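Local coordinates for coelenterazine-binding protein with bound coelenterazine (Renilla muelleri, PDB 2HPS) that binds the luciferin coelenterazine and probably makes it available to luciferase and oxygen only once calcium is bound, at residues G29-E34 against I76-A81; D35-A40 against E56-F61. All blocks are in the same frame, centred on the assembly; numbering follows the deposited sequence.

Interaction 1 (G29-E34 against I76-A81); sequences GFISRE and ISVEEA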
loop_
_atom_site.group_PDB
_atom_site.type_symbol
_atom_site.label_atom_id
_atom_site.label_comp_id
_atom_site.label_asym_id
_atom_site.label_seq_id
_atom_site.Cartn_x
_atom_site.Cartn_y
_atom_site.Cartn_z
ATOM N N GLY A 29 -2.054 -15.980 8.926
ATOM C CA GLY A 29 -0.963 -16.203 7.978
ATOM C C GLY A 29 -1.399 -16.447 6.544
ATOM O O GLY A 29 -0.564 -16.772 5.695
ATOM N N PHE A 30 -2.696 -16.296 6.282
ATOM C CA PHE A 30 -3.258 -16.543 4.953
ATOM C C PHE A 30 -4.155 -15.401 4.509
ATOM O O PHE A 30 -4.776 -14.734 5.326
ATOM C CB PHE A 30 -4.029 -17.868 4.925
ATOM C CG PHE A 30 -3.139 -19.073 5.027
ATOM C CD1 PHE A 30 -2.681 -19.712 3.880
ATOM C CD2 PHE A 30 -2.733 -19.549 6.274
ATOM C CE1 PHE A 30 -1.843 -20.821 3.964
ATOM C CE2 PHE A 30 -1.884 -20.660 6.378
ATOM C CZ PHE A 30 -1.440 -21.297 5.219
ATOM N N ILE A 31 -4.211 -15.192 3.200
ATOM C CA ILE A 31 -5.043 -14.124 2.632
ATOM C C ILE A 31 -5.783 -14.597 1.380
ATOM O O ILE A 31 -5.405 -15.591 0.744
ATOM C CB ILE A 31 -4.225 -12.853 2.307
ATOM C CG1 ILE A 31 -3.076 -13.147 1.324
ATOM C CG2 ILE A 31 -3.715 -12.191 3.608
ATOM C CD1 ILE A 31 -2.414 -11.875 0.755
ATOM N N SER A 32 -6.822 -13.855 1.018
ATOM C CA SER A 32 -7.624 -14.209 -0.145
ATOM C C SER A 32 -8.076 -12.953 -0.867
ATOM O O SER A 32 -7.941 -11.826 -0.346
ATOM C CB SER A 32 -8.873 -14.959 0.311
ATOM O OG SER A 32 -9.730 -14.061 0.983
ATOM N N ARG A 33 -8.664 -13.173 -2.044
ATOM C CA ARG A 33 -9.219 -12.096 -2.868
ATOM C C ARG A 33 -10.163 -11.224 -2.066
ATOM O O ARG A 33 -10.047 -9.991 -2.088
ATOM C CB ARG A 33 -9.948 -12.719 -4.051
ATOM C CG ARG A 33 -10.308 -11.794 -5.192
ATOM C CD ARG A 33 -10.820 -12.590 -6.385
ATOM N NE ARG A 33 -11.124 -11.724 -7.520
ATOM C CZ ARG A 33 -10.251 -11.399 -8.470
ATOM N NH1 ARG A 33 -9.013 -11.873 -8.429
ATOM N NH2 ARG A 33 -10.623 -10.603 -9.469
ATOM N N GLU A 34 -11.099 -11.834 -1.321
ATOM C CA GLU A 34 -12.058 -11.000 -0.592
ATOM C C GLU A 34 -11.427 -10.200 0.544
ATOM O O GLU A 34 -11.903 -9.129 0.858
ATOM C CB GLU A 34 -13.294 -11.771 -0.104
ATOM C CG GLU A 34 -13.014 -12.938 0.793
ATOM C CD GLU A 34 -12.969 -14.250 0.027
ATOM O OE1 GLU A 34 -13.669 -15.197 0.471
ATOM O OE2 GLU A 34 -12.253 -14.336 -1.013
ATOM N N ILE A 76 -3.991 -18.214 -0.035
ATOM C CA ILE A 76 -2.545 -18.435 -0.095
ATOM C C ILE A 76 -1.871 -17.782 1.102
ATOM O O ILE A 76 -2.450 -16.886 1.724
ATOM C CB ILE A 76 -1.902 -17.963 -1.438
ATOM C CG1 ILE A 76 -2.037 -16.453 -1.629
ATOM C CG2 ILE A 76 -2.527 -18.706 -2.645
ATOM C CD1 ILE A 76 -1.239 -15.936 -2.866
ATOM N N SER A 77 -0.674 -18.256 1.441
ATOM C CA SER A 77 0.085 -17.698 2.562
ATOM C C SER A 77 0.514 -16.261 2.294
ATOM O O SER A 77 0.670 -15.851 1.143
ATOM C CB SER A 77 1.327 -18.535 2.860
ATOM O OG SER A 77 2.308 -18.418 1.842
ATOM N N VAL A 78 0.734 -15.503 3.360
ATOM C CA VAL A 78 1.293 -14.163 3.184
ATOM C C VAL A 78 2.667 -14.165 2.498
ATOM O O VAL A 78 2.944 -13.276 1.703
ATOM C CB VAL A 78 1.309 -13.337 4.498
ATOM C CG1 VAL A 78 -0.125 -13.168 5.019
ATOM C CG2 VAL A 78 2.229 -13.982 5.550
ATOM N N GLU A 79 3.514 -15.167 2.760
ATOM C CA GLU A 79 4.819 -15.179 2.078
ATOM C C GLU A 79 4.708 -15.579 0.600
ATOM O O GLU A 79 5.469 -15.057 -0.224
ATOM C CB GLU A 79 5.926 -15.947 2.847
ATOM C CG GLU A 79 7.340 -16.024 2.155
ATOM C CD GLU A 79 8.092 -14.675 1.917
ATOM O OE1 GLU A 79 9.149 -14.704 1.235
ATOM O OE2 GLU A 79 7.678 -13.594 2.402
ATOM N N GLU A 80 3.758 -16.456 0.257
ATOM C CA GLU A 80 3.528 -16.786 -1.159
ATOM C C GLU A 80 3.052 -15.544 -1.933
ATOM O O GLU A 80 3.533 -15.277 -3.044
ATOM C CB GLU A 80 2.534 -17.934 -1.328
ATOM C CG GLU A 80 2.361 -18.407 -2.775
ATOM C CD GLU A 80 1.508 -19.670 -2.897
ATOM O OE1 GLU A 80 1.574 -20.534 -1.996
ATOM O OE2 GLU A 80 0.776 -19.802 -3.897
ATOM N N ALA A 81 2.130 -14.789 -1.337
ATOM C CA ALA A 81 1.672 -13.534 -1.940
ATOM C C ALA A 81 2.810 -12.519 -2.050
ATOM O O ALA A 81 2.906 -11.797 -3.053
ATOM C CB ALA A 81 0.504 -12.952 -1.145
#
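Ile31 and Ile76 face each other across the short antiparallel pairing that joins the loops of two successive EF-hands, the arrangement by which such hands are coupled into a pair. Their backbones are joined by two bonds, one in each direction: Ile31 N donates to Ile76 O at 2.9 Å, and Ile76 N returns a bond to Ile31 O at 3.1 Å. Both bonds are almost collinear with the carbonyl they reach, and both isoleucine side chains emerge on the same face of the little sheet. Ile31 carries its CG1 branch between backbone N and carbonyl carbon (chi1 58°), and the extended second torsion carries CD1 to 3.6 Å from Ala81 CB. Its other branch, CG2, lies 4.0 Å from CG1 of Val78, the two side chains meeting nearly at right angles. Val78 also closes the pairing from the helix side, since its N donates to Gly29 O at 3.0 Å, approaching from 41° above the carbonyl plane. That same oxygen accepts a CA-H contact from Ser77, whose OG caps the new helix by accepting from Glu80 N at 2.9 Å. Obliquely against the Ile76-Ser77 backbone lies the Phe30 ring, with CD1 3.5 Å from Ser77 N, while Arg75 makes a cation-pi contact with it. Strands 30-32 and 75-77 run on into helices 33-47 and 78-91, and helix 6-21 packs its Met20 on Ile31 and Ala81.

Interaction 2 (D35-A40 against E56-F61); sequences DYELIA and ETRQEF. With CTZ (c2-hydroxy-coelenterazine), chain B.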
loop_
_atom_site.group_PDB
_atom_site.type_symbol
_atom_site.label_atom_id
_atom_site.label_comp_id
_atom_site.label_asym_id
_atom_site.label_seq_id
_atom_site.Cartn_x
_atom_site.Cartn_y
_atom_site.Cartn_z
ATOM N N ASP A 35 -10.359 -10.724 1.151
ATOM C CA ASP A 35 -9.576 -9.952 2.137
ATOM C C ASP A 35 -9.034 -8.660 1.501
ATOM O O ASP A 35 -9.016 -7.590 2.129
ATOM C CB ASP A 35 -8.402 -10.782 2.676
ATOM C CG ASP A 35 -8.844 -12.013 3.482
ATOM O OD1 ASP A 35 -9.935 -12.012 4.091
ATOM O OD2 ASP A 35 -8.055 -12.986 3.522
ATOM N N TYR A 36 -8.583 -8.772 0.257
ATOM C CA TYR A 36 -8.086 -7.613 -0.479
ATOM C C TYR A 36 -9.220 -6.621 -0.804
ATOM O O TYR A 36 -9.083 -5.408 -0.621
ATOM C CB TYR A 36 -7.314 -8.083 -1.721
ATOM C CG TYR A 36 -6.177 -7.158 -2.117
ATOM C CD1 TYR A 36 -5.215 -6.748 -1.173
ATOM C CD2 TYR A 36 -6.043 -6.718 -3.441
ATOM C CE1 TYR A 36 -4.168 -5.891 -1.542
ATOM C CE2 TYR A 36 -5.002 -5.877 -3.815
ATOM C CZ TYR A 36 -4.075 -5.462 -2.866
ATOM O OH TYR A 36 -3.050 -4.627 -3.271
ATOM N N GLU A 37 -10.365 -7.151 -1.239
ATOM C CA GLU A 37 -11.558 -6.340 -1.498
ATOM C C GLU A 37 -12.024 -5.604 -0.250
ATOM O O GLU A 37 -12.553 -4.514 -0.345
ATOM C CB GLU A 37 -12.706 -7.222 -2.002
ATOM C CG GLU A 37 -12.452 -7.911 -3.338
ATOM C CD GLU A 37 -13.661 -8.700 -3.811
ATOM O OE1 GLU A 37 -14.592 -8.059 -4.336
ATOM O OE2 GLU A 37 -13.679 -9.947 -3.662
ATOM N N LEU A 38 -11.824 -6.202 0.926
ATOM C CA LEU A 38 -12.204 -5.533 2.164
ATOM C C LEU A 38 -11.495 -4.188 2.321
ATOM O O LEU A 38 -12.090 -3.219 2.782
ATOM C CB LEU A 38 -11.909 -6.428 3.372
ATOM C CG LEU A 38 -12.173 -5.842 4.770
ATOM C CD1 LEU A 38 -13.628 -5.442 4.969
ATOM C CD2 LEU A 38 -11.723 -6.859 5.854
ATOM N N ILE A 39 -10.215 -4.152 1.959
ATOM C CA ILE A 39 -9.451 -2.896 1.970
ATOM C C ILE A 39 -10.103 -1.851 1.056
ATOM O O ILE A 39 -10.335 -0.712 1.471
ATOM C CB ILE A 39 -7.983 -3.148 1.587
ATOM C CG1 ILE A 39 -7.338 -3.999 2.678
ATOM C CG2 ILE A 39 -7.228 -1.804 1.392
ATOM C CD1 ILE A 39 -5.996 -4.559 2.322
ATOM N N ALA A 40 -10.451 -2.250 -0.169
ATOM C CA ALA A 40 -11.113 -1.322 -1.085
ATOM C C ALA A 40 -12.460 -0.826 -0.521
ATOM O O ALA A 40 -12.820 0.339 -0.669
ATOM C CB ALA A 40 -11.276 -1.965 -2.477
ATOM N N GLU A 56 -14.565 1.632 -9.235
ATOM C CA GLU A 56 -13.258 1.798 -9.871
ATOM C C GLU A 56 -12.143 1.379 -8.890
ATOM O O GLU A 56 -11.187 0.695 -9.270
ATOM C CB GLU A 56 -13.072 3.252 -10.307
ATOM C CG GLU A 56 -13.902 3.643 -11.521
ATOM C CD GLU A 56 -13.878 5.140 -11.799
ATOM O OE1 GLU A 56 -12.895 5.821 -11.413
ATOM O OE2 GLU A 56 -14.852 5.648 -12.418
ATOM N N THR A 57 -12.304 1.770 -7.632
ATOM C CA THR A 57 -11.354 1.389 -6.566
ATOM C C THR A 57 -11.339 -0.131 -6.392
ATOM O O THR A 57 -10.268 -0.754 -6.410
ATOM C CB THR A 57 -11.680 2.084 -5.228
ATOM O OG1 THR A 57 -11.738 3.504 -5.436
ATOM C CG2 THR A 57 -10.618 1.761 -4.151
ATOM N N ARG A 58 -12.521 -0.740 -6.271
ATOM C CA ARG A 58 -12.599 -2.212 -6.217
ATOM C C ARG A 58 -11.935 -2.893 -7.432
ATOM O O ARG A 58 -11.177 -3.847 -7.282
ATOM C CB ARG A 58 -14.057 -2.672 -6.043
ATOM C CG ARG A 58 -14.197 -4.045 -5.361
ATOM C CD ARG A 58 -15.663 -4.527 -5.309
ATOM N NE ARG A 58 -16.254 -4.651 -6.650
ATOM C CZ ARG A 58 -16.328 -5.780 -7.348
ATOM N NH1 ARG A 58 -15.866 -6.928 -6.839
ATOM N NH2 ARG A 58 -16.873 -5.771 -8.562
ATOM N N GLN A 59 -12.226 -2.407 -8.640
ATOM C CA GLN A 59 -11.675 -3.002 -9.842
ATOM C C GLN A 59 -10.142 -2.912 -9.877
ATOM O O GLN A 59 -9.479 -3.850 -10.318
ATOM C CB GLN A 59 -12.301 -2.362 -11.085
ATOM C CG GLN A 59 -13.750 -2.817 -11.311
ATOM C CD GLN A 59 -13.875 -4.319 -11.557
ATOM O OE1 GLN A 59 -13.024 -4.930 -12.206
ATOM N NE2 GLN A 59 -14.941 -4.922 -11.027
ATOM N N GLU A 60 -9.597 -1.809 -9.369
ATOM C CA GLU A 60 -8.135 -1.666 -9.370
ATOM C C GLU A 60 -7.544 -2.658 -8.378
ATOM O O GLU A 60 -6.557 -3.341 -8.689
ATOM C CB GLU A 60 -7.682 -0.228 -9.082
ATOM C CG GLU A 60 -6.141 -0.034 -9.117
ATOM C CD GLU A 60 -5.460 -0.389 -10.466
ATOM O OE1 GLU A 60 -6.127 -0.648 -11.511
ATOM O OE2 GLU A 60 -4.210 -0.423 -10.482
ATOM N N PHE A 61 -8.164 -2.775 -7.206
ATOM C CA PHE A 61 -7.730 -3.808 -6.259
ATOM C C PHE A 61 -7.813 -5.226 -6.823
ATOM O O PHE A 61 -6.932 -6.046 -6.582
ATOM C CB PHE A 61 -8.458 -3.689 -4.916
ATOM C CG PHE A 61 -7.798 -2.718 -3.971
ATOM C CD1 PHE A 61 -7.821 -1.350 -4.235
ATOM C CD2 PHE A 61 -7.130 -3.181 -2.838
ATOM C CE1 PHE A 61 -7.178 -0.429 -3.359
ATOM C CE2 PHE A 61 -6.485 -2.292 -1.972
ATOM C CZ PHE A 61 -6.518 -0.911 -2.227
HETATM N N1 CTZ B . -2.054 0.402 3.321
HETATM C C2 CTZ B . -2.986 -0.511 3.706
HETATM C C3 CTZ B . -2.632 -0.769 5.103
HETATM N N4 CTZ B . -1.583 -0.040 5.476
HETATM C C5 CTZ B . -0.921 0.040 6.649
HETATM C C6 CTZ B . 0.184 0.891 6.736
HETATM N N7 CTZ B . 0.582 1.630 5.678
HETATM C C8 CTZ B . -0.067 1.580 4.494
HETATM C C9 CTZ B . -1.226 0.663 4.385
HETATM C C10 CTZ B . -4.086 -1.096 2.852
HETATM C C11 CTZ B . -3.410 -1.858 1.741
HETATM C C12 CTZ B . -3.514 -1.397 0.429
HETATM C C13 CTZ B . -2.892 -2.067 -0.617
HETATM C C14 CTZ B . -2.160 -3.223 -0.328
HETATM C C15 CTZ B . -2.041 -3.690 0.990
HETATM C C16 CTZ B . -2.669 -3.004 2.032
HETATM O O17 CTZ B . -1.548 -3.878 -1.346
HETATM O O18 CTZ B . -3.230 -1.594 5.899
HETATM C C19 CTZ B . 0.901 1.013 8.025
HETATM C C20 CTZ B . 1.063 -0.080 8.880
HETATM C C21 CTZ B . 1.732 0.074 10.092
HETATM C C22 CTZ B . 2.232 1.330 10.465
HETATM C C23 CTZ B . 2.065 2.427 9.632
HETATM C C24 CTZ B . 1.396 2.271 8.412
HETATM O O25 CTZ B . 2.875 1.449 11.658
HETATM C C26 CTZ B . 0.362 2.374 3.273
HETATM C C27 CTZ B . -0.248 3.750 3.346
HETATM C C28 CTZ B . -1.206 4.169 2.424
HETATM C C29 CTZ B . -1.739 5.454 2.528
HETATM C C30 CTZ B . -1.321 6.303 3.565
HETATM C C31 CTZ B . -0.352 5.887 4.478
HETATM C C32 CTZ B . 0.191 4.605 4.362
#
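With chi1 at the unusual value of -148°, the side chain of Tyr36 lays its ring against Phe61, whose own chi1 of -86° brings Phe61 CD2 over one face of the tyrosine, 3.6 Å from Tyr36 CE2. This oblique aromatic pair lies where the exiting helix of EF-hand 1 crosses the entering helix of EF-hand 2, nearly antiparallel at 148° with local axes 9.0 Å apart. Ala40 occupies the crossing, placing CB over a face of the Phe61 ring in a CH-pi contact 4.2 Å from its centroid, while Thr57 CG2 flanks the same methyl group. Phe61 O lies at the edge of the Tyr36 ring, near CD2 and CE2. To one side of the aromatic pair lies a salt bridge: in one of its two conformers, Arg58 NH1 reaches the syn side of Glu37 OE1 at 3.0 Å, somewhat out of the carboxylate plane, and its NH2 is paired with Glu55. In the pocket, Tyr36 OH and O17 of c2-hydroxy-coelenterazine share a hydrogen bond of 2.6 Å, with Arg19 and Gln103 also bonded to that tyrosine hydroxyl. A phenylalanine in place of Tyr36 would keep the ring but would probably leave ligand O17, Arg19 and Gln103 without the oxygen they share. Both helices thus wall the ligand: Ile39 CG2 touches both Phe61 CE2 and ligand C10, each at 3.5 Å.

In the fold
From the N terminus, helix 6-21 leads to strand 30-32, which runs straight into helix 33-47. The chain turns back through helix 51-68, and here interaction 2 closes the shorter loop, bringing 35-40 and 56-61 together across 15 intervening residues. Only later does strand 75-77 return to strand 30-32, so interaction 1 closes a wider loop that encloses the first. The two contacts are nested, not crossed, and share helix 33-47, touching where Phe30 approaches Asp35. In this pair of EF-hands the two contacts join loop to loop (interaction 1) and helix to helix beside the ligand pocket (interaction 2).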